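Local coordinates for nuclear transport factor 2 family protein (Rhodopseudomonas palustris, PDB 3DM8) that is of unknown function but has the SnoaL-like fold of the nuclear transport factor 2 superfamily and may be an isomerase, at residues T2-W7 / D82-M87; M87-L92 / P100-M105. All blocks are in the same frame, centred on the assembly; numbering follows the deposited sequence.

Contact 1 of 2, residues T2-W7 / D82-M87; sequences TEHSLW and DSAASM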
ATOM      1  N   THR A   2      22.555   5.373  13.814  1.00 43.38           N
ATOM      2  CA  THR A   2      21.432   5.107  14.698  1.00 41.17           C
ATOM      3  C   THR A   2      20.151   5.950  14.511  1.00 39.05           C
ATOM      4  O   THR A   2      19.198   5.694  15.258  1.00 39.87           O
ATOM      5  CB  THR A   2      21.888   5.181  16.166  1.00 41.48           C
ATOM      6  OG1 THR A   2      22.259   6.522  16.465  1.00 41.27           O
ATOM      7  CG2 THR A   2      23.103   4.248  16.400  1.00 41.46           C
ATOM      8  N   GLU A   3      20.098   6.903  13.559  1.00 35.78           N
ATOM      9  CA  GLU A   3      18.789   7.516  13.160  1.00 33.35           C
ATOM     10  C   GLU A   3      18.450   7.332  11.691  1.00 29.88           C
ATOM     11  O   GLU A   3      18.992   7.982  10.802  1.00 28.96           O
ATOM     12  CB  GLU A   3      18.593   9.002  13.464  1.00 33.79           C
ATOM     13  CG  GLU A   3      17.061   9.334  13.296  1.00 35.30           C
ATOM     14  CD  GLU A   3      16.683  10.809  13.195  1.00 38.46           C
ATOM     15  OE1 GLU A   3      15.462  11.130  13.367  1.00 42.50           O
ATOM     16  OE2 GLU A   3      17.566  11.645  12.905  1.00 41.31           O
ATOM     17  N   HIS A   4      17.472   6.473  11.486  1.00 26.19           N
ATOM     18  CA  HIS A   4      17.118   6.034  10.151  1.00 22.93           C
ATOM     19  C   HIS A   4      16.681   7.217   9.277  1.00 20.80           C
ATOM     20  O   HIS A   4      15.974   8.105   9.710  1.00 18.73           O
ATOM     21  CB  HIS A   4      16.045   4.956  10.225  1.00 22.42           C
ATOM     22  CG  HIS A   4      15.966   4.113   8.995  1.00 20.59           C
ATOM     23  ND1 HIS A   4      15.365   4.554   7.849  1.00 16.76           N
ATOM     24  CD2 HIS A   4      16.435   2.869   8.723  1.00 18.95           C
ATOM     25  CE1 HIS A   4      15.458   3.621   6.915  1.00 17.23           C
ATOM     26  NE2 HIS A   4      16.092   2.579   7.429  1.00 18.06           N
ATOM     27  N   SER A   5      17.119   7.161   8.027  1.00 19.34           N
ATOM     28  CA  SER A   5      16.800   8.157   6.998  1.00 18.72           C
ATOM     29  C   SER A   5      15.320   8.324   6.802  1.00 18.40           C
ATOM     30  O   SER A   5      14.863   9.386   6.357  1.00 19.34           O
ATOM     31  CB  SER A   5      17.475   7.801   5.663  1.00 18.85           C
ATOM     32  OG  SER A   5      18.898   7.970   5.773  1.00 22.15           O
ATOM     33  N   LEU A   6      14.564   7.289   7.123  1.00 16.52           N
ATOM     34  CA  LEU A   6      13.087   7.387   6.960  1.00 16.37           C
ATOM     35  C   LEU A   6      12.522   8.486   7.898  1.00 16.43           C
ATOM     36  O   LEU A   6      11.660   9.302   7.531  1.00 15.97           O
ATOM     37  CB  LEU A   6      12.428   6.056   7.265  1.00 16.82           C
ATOM     38  CG  LEU A   6      10.898   6.062   7.244  1.00 17.56           C
ATOM     39  CD1 LEU A   6      10.400   6.383   5.821  1.00 18.17           C
ATOM     40  CD2 LEU A   6      10.259   4.760   7.845  1.00 18.74           C
ATOM     41  N   TRP A   7      13.036   8.476   9.114  1.00 16.31           N
ATOM     42  CA  TRP A   7      12.603   9.447  10.143  1.00 16.93           C
ATOM     43  C   TRP A   7      13.012  10.882   9.758  1.00 16.52           C
ATOM     44  O   TRP A   7      12.270  11.869   9.988  1.00 16.42           O
ATOM     45  CB  TRP A   7      13.085   9.050  11.551  1.00 17.64           C
ATOM     46  CG  TRP A   7      12.774   7.587  11.884  1.00 19.97           C
ATOM     47  CD1 TRP A   7      13.642   6.655  12.334  1.00 24.25           C
ATOM     48  CD2 TRP A   7      11.516   6.930  11.746  1.00 22.85           C
ATOM     49  NE1 TRP A   7      12.994   5.445  12.513  1.00 23.26           N
ATOM     50  CE2 TRP A   7      11.695   5.587  12.131  1.00 23.47           C
ATOM     51  CE3 TRP A   7      10.259   7.343  11.313  1.00 26.52           C
ATOM     52  CZ2 TRP A   7      10.656   4.661  12.119  1.00 24.69           C
ATOM     53  CZ3 TRP A   7       9.215   6.419  11.317  1.00 27.41           C
ATOM     54  CH2 TRP A   7       9.418   5.107  11.723  1.00 26.19           C
ATOM     55  N   ASP A  82      19.182   0.571   4.134  1.00 16.81           N
ATOM     56  CA  ASP A  82      19.085   1.729   3.184  1.00 17.10           C
ATOM     57  C   ASP A  82      17.697   1.704   2.567  1.00 16.20           C
ATOM     58  O   ASP A  82      17.482   2.039   1.402  1.00 15.34           O
ATOM     59  CB  ASP A  82      20.173   1.616   2.090  1.00 17.67           C
ATOM     60  CG  ASP A  82      21.569   2.034   2.561  1.00 22.20           C
ATOM     61  OD1 ASP A  82      21.689   3.088   3.242  1.00 25.31           O
ATOM     62  OD2 ASP A  82      22.566   1.329   2.198  1.00 25.11           O
ATOM     63  N   SER A  83      16.746   1.242   3.364  1.00 14.85           N
ATOM     64  CA  SER A  83      15.413   0.994   2.850  1.00 14.77           C
ATOM     65  C   SER A  83      14.361   0.881   3.939  1.00 13.61           C
ATOM     66  O   SER A  83      14.639   0.629   5.089  1.00 12.75           O
ATOM     67  CB  SER A  83      15.401  -0.259   1.952  1.00 15.71           C
ATOM     68  OG  SER A  83      15.772  -1.451   2.625  1.00 19.18           O
ATOM     69  N   ALA A  84      13.128   1.109   3.573  1.00 11.75           N
ATOM     70  CA  ALA A  84      12.063   0.957   4.556  1.00 12.12           C
ATOM     71  C   ALA A  84      10.733   0.766   3.865  1.00 13.43           C
ATOM     72  O   ALA A  84      10.547   1.209   2.725  1.00 12.59           O
ATOM     73  CB  ALA A  84      12.009   2.165   5.495  1.00 12.49           C
ATOM     74  N   ALA A  85       9.824   0.108   4.578  1.00 13.83           N
ATOM     75  CA  ALA A  85       8.398   0.055   4.177  1.00 14.53           C
ATOM     76  C   ALA A  85       7.535   0.403   5.362  1.00 14.66           C
ATOM     77  O   ALA A  85       7.829   0.049   6.513  1.00 16.30           O
ATOM     78  CB  ALA A  85       8.031  -1.342   3.634  1.00 15.39           C
ATOM     79  N   SER A  86       6.491   1.170   5.114  1.00 14.30           N
ATOM     80  CA  SER A  86       5.583   1.438   6.191  0.50 14.90           C
ATOM     81  C   SER A  86       4.204   1.797   5.782  1.00 15.10           C
ATOM     82  O   SER A  86       3.942   2.167   4.645  1.00 14.97           O
ATOM     83  CB  SER A  86       6.156   2.502   7.092  0.50 16.01           C
ATOM     84  OG  SER A  86       6.280   3.746   6.399  0.50 18.28           O
ATOM     85  N   MET A  87       3.342   1.581   6.736  1.00 13.90           N
ATOM     86  CA  MET A  87       1.938   1.866   6.613  1.00 15.26           C
ATOM     87  C   MET A  87       1.566   2.946   7.602  1.00 16.84           C
ATOM     88  O   MET A  87       1.770   2.782   8.796  1.00 16.65           O
ATOM     89  CB  MET A  87       1.136   0.659   6.956  1.00 15.79           C
ATOM     90  CG  MET A  87      -0.274   1.057   6.865  1.00 22.52           C
ATOM     91  SD  MET A  87      -0.838   0.259   5.368  1.00 37.67           S
ATOM     92  CE  MET A  87      -1.470  -1.064   6.275  1.00 22.90           C
TER
HETATM   93  O   HOH W   1      19.468   5.146   4.750  1.00 43.14           O

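Contact 2 of 2, residues M87-L92 / P100-M105; sequences MVRYSL and PISVRM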
ATOM      1  N   MET A  87       3.342   1.581   6.736  1.00 13.90           N
ATOM      2  CA  MET A  87       1.938   1.866   6.613  1.00 15.26           C
ATOM      3  C   MET A  87       1.566   2.946   7.602  1.00 16.84           C
ATOM      4  O   MET A  87       1.770   2.782   8.796  1.00 16.65           O
ATOM      5  CB  MET A  87       1.136   0.659   6.956  1.00 15.79           C
ATOM      6  CG  MET A  87      -0.274   1.057   6.865  1.00 22.52           C
ATOM      7  SD  MET A  87      -0.838   0.259   5.368  1.00 37.67           S
ATOM      8  CE  MET A  87      -1.470  -1.064   6.275  1.00 22.90           C
ATOM      9  N   VAL A  88       1.013   4.046   7.099  1.00 15.99           N
ATOM     10  CA  VAL A  88       0.666   5.174   7.942  0.50 16.85           C
ATOM     11  C   VAL A  88      -0.641   5.798   7.511  1.00 16.69           C
ATOM     12  O   VAL A  88      -1.000   5.768   6.336  1.00 16.35           O
ATOM     13  CB  VAL A  88       1.781   6.243   7.949  0.50 16.73           C
ATOM     14  CG1 VAL A  88       3.158   5.587   8.070  0.50 16.84           C
ATOM     15  CG2 VAL A  88       1.720   7.159   6.715  0.50 17.51           C
ATOM     16  N   ARG A  89      -1.330   6.336   8.495  1.00 18.03           N
ATOM     17  CA  ARG A  89      -2.582   7.068   8.295  1.00 18.73           C
ATOM     18  C   ARG A  89      -2.379   8.542   8.661  1.00 18.00           C
ATOM     19  O   ARG A  89      -1.801   8.887   9.674  1.00 17.88           O
ATOM     20  CB  ARG A  89      -3.690   6.491   9.139  1.00 21.07           C
ATOM     21  CG  ARG A  89      -4.959   6.305   8.367  1.00 27.31           C
ATOM     22  CD  ARG A  89      -6.151   6.325   9.227  1.00 33.17           C
ATOM     23  NE  ARG A  89      -5.840   5.997  10.603  1.00 37.86           N
ATOM     24  CZ  ARG A  89      -6.406   6.643  11.612  1.00 40.47           C
ATOM     25  NH1 ARG A  89      -7.266   7.616  11.342  1.00 41.53           N
ATOM     26  NH2 ARG A  89      -6.124   6.319  12.868  1.00 43.42           N
ATOM     27  N   TYR A  90      -2.784   9.374   7.737  1.00 16.23           N
ATOM     28  CA  TYR A  90      -2.731  10.841   7.888  1.00 15.62           C
ATOM     29  C   TYR A  90      -4.157  11.307   8.122  1.00 13.99           C
ATOM     30  O   TYR A  90      -5.064  10.978   7.347  1.00 11.59           O
ATOM     31  CB  TYR A  90      -2.293  11.522   6.596  1.00 17.40           C
ATOM     32  CG  TYR A  90      -0.826  11.744   6.291  1.00 21.45           C
ATOM     33  CD1 TYR A  90      -0.459  12.589   5.230  1.00 26.35           C
ATOM     34  CD2 TYR A  90       0.164  11.121   7.002  1.00 25.33           C
ATOM     35  CE1 TYR A  90       0.886  12.811   4.909  1.00 29.86           C
ATOM     36  CE2 TYR A  90       1.523  11.330   6.696  1.00 29.03           C
ATOM     37  CZ  TYR A  90       1.869  12.170   5.649  1.00 29.64           C
ATOM     38  OH  TYR A  90       3.197  12.391   5.357  1.00 33.60           O
ATOM     39  N   SER A  91      -4.331  12.180   9.116  1.00 13.00           N
ATOM     40  CA  SER A  91      -5.591  12.916   9.267  1.00 13.19           C
ATOM     41  C   SER A  91      -5.320  14.337   8.866  1.00 12.97           C
ATOM     42  O   SER A  91      -4.452  14.987   9.415  1.00 14.29           O
ATOM     43  CB  SER A  91      -6.137  12.892  10.698  1.00 11.74           C
ATOM     44  OG  SER A  91      -6.165  11.567  11.197  1.00 14.07           O
ATOM     45  N   LEU A  92      -6.052  14.780   7.876  1.00 13.21           N
ATOM     46  CA  LEU A  92      -5.858  16.122   7.371  1.00 14.18           C
ATOM     47  C   LEU A  92      -7.089  16.896   7.094  1.00 14.75           C
ATOM     48  O   LEU A  92      -8.225  16.387   7.052  1.00 14.11           O
ATOM     49  CB  LEU A  92      -4.964  16.118   6.155  1.00 14.52           C
ATOM     50  CG  LEU A  92      -5.573  15.340   4.999  1.00 14.90           C
ATOM     51  CD1 LEU A  92      -6.533  16.213   4.133  1.00 21.10           C
ATOM     52  CD2 LEU A  92      -4.420  14.607   4.183  1.00 17.17           C
ATOM     53  N   PRO A 100     -12.425  17.510   6.249  1.00 20.36           N
ATOM     54  CA  PRO A 100     -11.544  16.513   6.823  1.00 20.59           C
ATOM     55  C   PRO A 100     -11.418  15.257   6.033  1.00 19.78           C
ATOM     56  O   PRO A 100     -12.396  14.670   5.561  1.00 18.58           O
ATOM     57  CB  PRO A 100     -12.191  16.160   8.167  1.00 21.35           C
ATOM     58  CG  PRO A 100     -13.329  17.013   8.323  1.00 21.29           C
ATOM     59  CD  PRO A 100     -13.664  17.647   7.025  1.00 22.37           C
ATOM     60  N   ILE A 101     -10.187  14.809   5.943  1.00 18.13           N
ATOM     61  CA  ILE A 101      -9.919  13.653   5.151  1.00 18.55           C
ATOM     62  C   ILE A 101      -8.902  12.797   5.879  1.00 17.65           C
ATOM     63  O   ILE A 101      -7.966  13.305   6.427  1.00 16.69           O
ATOM     64  CB  ILE A 101      -9.393  14.041   3.756  1.00 18.48           C
ATOM     65  CG1 ILE A 101     -10.448  14.848   2.981  1.00 22.62           C
ATOM     66  CG2 ILE A 101      -8.909  12.757   3.000  1.00 20.40           C
ATOM     67  CD1 ILE A 101      -9.906  15.455   1.703  1.00 24.03           C
ATOM     68  N   SER A 102      -9.168  11.506   5.919  1.00 18.04           N
ATOM     69  CA  SER A 102      -8.193  10.513   6.455  1.00 17.79           C
ATOM     70  C   SER A 102      -7.660   9.701   5.295  1.00 18.42           C
ATOM     71  O   SER A 102      -8.433   9.260   4.431  1.00 20.09           O
ATOM     72  CB  SER A 102      -8.892   9.658   7.523  1.00 18.83           C
ATOM     73  OG  SER A 102      -8.144   8.519   7.906  1.00 21.73           O
ATOM     74  N   VAL A 103      -6.345   9.529   5.242  1.00 17.02           N
ATOM     75  CA  VAL A 103      -5.668   8.842   4.135  1.00 18.75           C
ATOM     76  C   VAL A 103      -4.801   7.729   4.680  1.00 17.36           C
ATOM     77  O   VAL A 103      -3.950   7.983   5.515  1.00 15.88           O
ATOM     78  CB  VAL A 103      -4.777   9.824   3.359  1.00 19.49           C
ATOM     79  CG1 VAL A 103      -4.175   9.156   2.142  1.00 23.15           C
ATOM     80  CG2 VAL A 103      -5.595  11.047   2.917  1.00 23.41           C
ATOM     81  N   ARG A 104      -5.030   6.497   4.214  1.00 15.75           N
ATOM     82  CA  ARG A 104      -4.190   5.399   4.608  1.00 16.40           C
ATOM     83  C   ARG A 104      -3.244   5.037   3.458  1.00 14.82           C
ATOM     84  O   ARG A 104      -3.680   4.827   2.320  1.00 13.54           O
ATOM     85  CB  ARG A 104      -5.018   4.174   4.952  1.00 17.69           C
ATOM     86  CG  ARG A 104      -4.137   3.103   5.408  1.00 18.96           C
ATOM     87  CD  ARG A 104      -4.888   1.878   5.808  1.00 25.76           C
ATOM     88  NE  ARG A 104      -5.134   1.872   7.259  1.00 26.64           N
ATOM     89  CZ  ARG A 104      -6.314   2.082   7.819  1.00 25.14           C
ATOM     90  NH1 ARG A 104      -7.386   2.402   7.104  1.00 27.34           N
ATOM     91  NH2 ARG A 104      -6.405   2.043   9.130  1.00 29.23           N
ATOM     92  N   MET A 105      -1.955   5.010   3.757  1.00 13.71           N
ATOM     93  CA  MET A 105      -0.938   4.875   2.713  1.00 13.86           C
ATOM     94  C   MET A 105       0.070   3.792   3.096  1.00 13.49           C
ATOM     95  O   MET A 105       0.323   3.564   4.263  1.00 15.15           O
ATOM     96  CB  MET A 105      -0.195   6.191   2.489  1.00 16.74           C
ATOM     97  CG  MET A 105      -1.052   7.412   2.296  1.00 21.87           C
ATOM     98  SD  MET A 105      -0.046   8.951   2.457  1.00 30.22           S
ATOM     99  CE  MET A 105       0.332   8.936   4.196  1.00 30.23           C
TER

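Contact 1 of 2, residues T2-W7 / D82-M87
Leu6 and Ala84, whose CA atoms stand 6.9 Å apart, mark the nearest approach of the two backbones, where the first turn of helix 5-19 rests on the start of strand 83-94. The helix meets the strand mainly through His4 and Leu6, and Ser83 O lies 3.4 Å from His4 NE2, near the ring plane. Leu6 reaches the strand with one methyl branch, CD2, placed 3.9 Å from Ala84 CB. The same CD2 also lies over the rim of one face of the Trp7 ring, so a single methyl is shared between strand and indole. Alanine suits the strand position because its short side chain lets the helix come close.

His4, the N-cap residue, covers Ala84 from another side, its CE1 4.0 Å from Ala84 CB. Its ring accepts a capping bond from Leu6 N to ND1 (2.9 Å, 163° at the hydrogen), with the donor close to the ring plane. The first torsion, chi1 -159°, swings the imidazole anti to the main-chain nitrogen and toward the strand, where NE2 hydrogen-bonds Gly80 O. Gripped at both nitrogens, the ring cannot readily turn. Farther out, a water 3.1 Å from Ser5 OG weakly donates to Asp82 OD1, 3.4 Å away.

Strand 83-94 is flanked here by strands 67-79 and 100-112, and Leu6 spans both neighbours by touching Leu79 and Thr109. The helix thus covers the sheet on the Ala84 side, the helix-on-sheet packing of the NTF2-like fold, while Ala85, directed away from it, packs on Met78 of the second subunit.

Contact 2 of 2, residues M87-L92 / P100-M105
Val88 with Met105, Tyr90 with Val103 and Leu92 with Ile101 are the hydrogen-bonded pairs of a regular antiparallel hairpin, its strand axes 4.6 Å apart and at 167°, with Arg89-Arg104 and Ser91-Ser102 as the non-hydrogen-bonded pairs between them. Six N-H...O bonds result, all nearly straight; Leu92 N to Ile101 O spans 2.8 Å. Val88 N lies 3.0 Å from Met105 O.

On the apolar face, the flexible Met105 chain bends at chi3 (-69°), which brings CE over the centre of the Tyr90 ring, 3.5 Å from the centroid, in a CH-pi contact; its sulfur stands farther above the same face, a Met-aromatic contact. Leu92 and Ile101 lie side by side, CD1 of the leucine 3.6 Å from CB of the isoleucine, while Leu92 CD2 meets Val103 CG2. Beta-branched Val88, Ile101 and Val103 and aromatic Tyr90 suit an extended chain, and Leu92 and Met105 add flexible apolar bulk.

Arg89 and Arg104 share the other face. CD of Arg89 passes over one face of the Arg104 guanidinium, toward its rim, and also lies 3.2 Å from Ser102 OG. Arg89 NE and Arg104 NH2 come within 4.3 Å. Glu75 probably eases the repulsion, with a salt bridge to Arg104 NH2 but a long, weak ion pair to Arg89, whose NE is buried by the contact without a hydrogen-bond partner.

Arg104 makes a cation-pi contact with Tyr38 of the second subunit. Strand 67-79 continues the sheet beyond 83-94 and strand 115-123 beyond 100-112, while Leu128 of helix 125-133 covers Ile101 and Val103.

From the N terminus, the chain starts helix 5-19 and travels through 74 residues, including helix 53-66 and strand 67-79, before contact 1 closes that long loop by bringing strand 83-94 against the first helical turn. Contact 2 follows in series: after Leu92 only seven residues intervene before strand 100-112 returns, closing a short hairpin. The two loops neither nest nor cross, but meet at Met87, where the segments join on one strand, their centres about 19 Å apart. Contact 1 fixes a helix against the curved sheet, contact 2 builds the sheet itself, and both reach the second subunit.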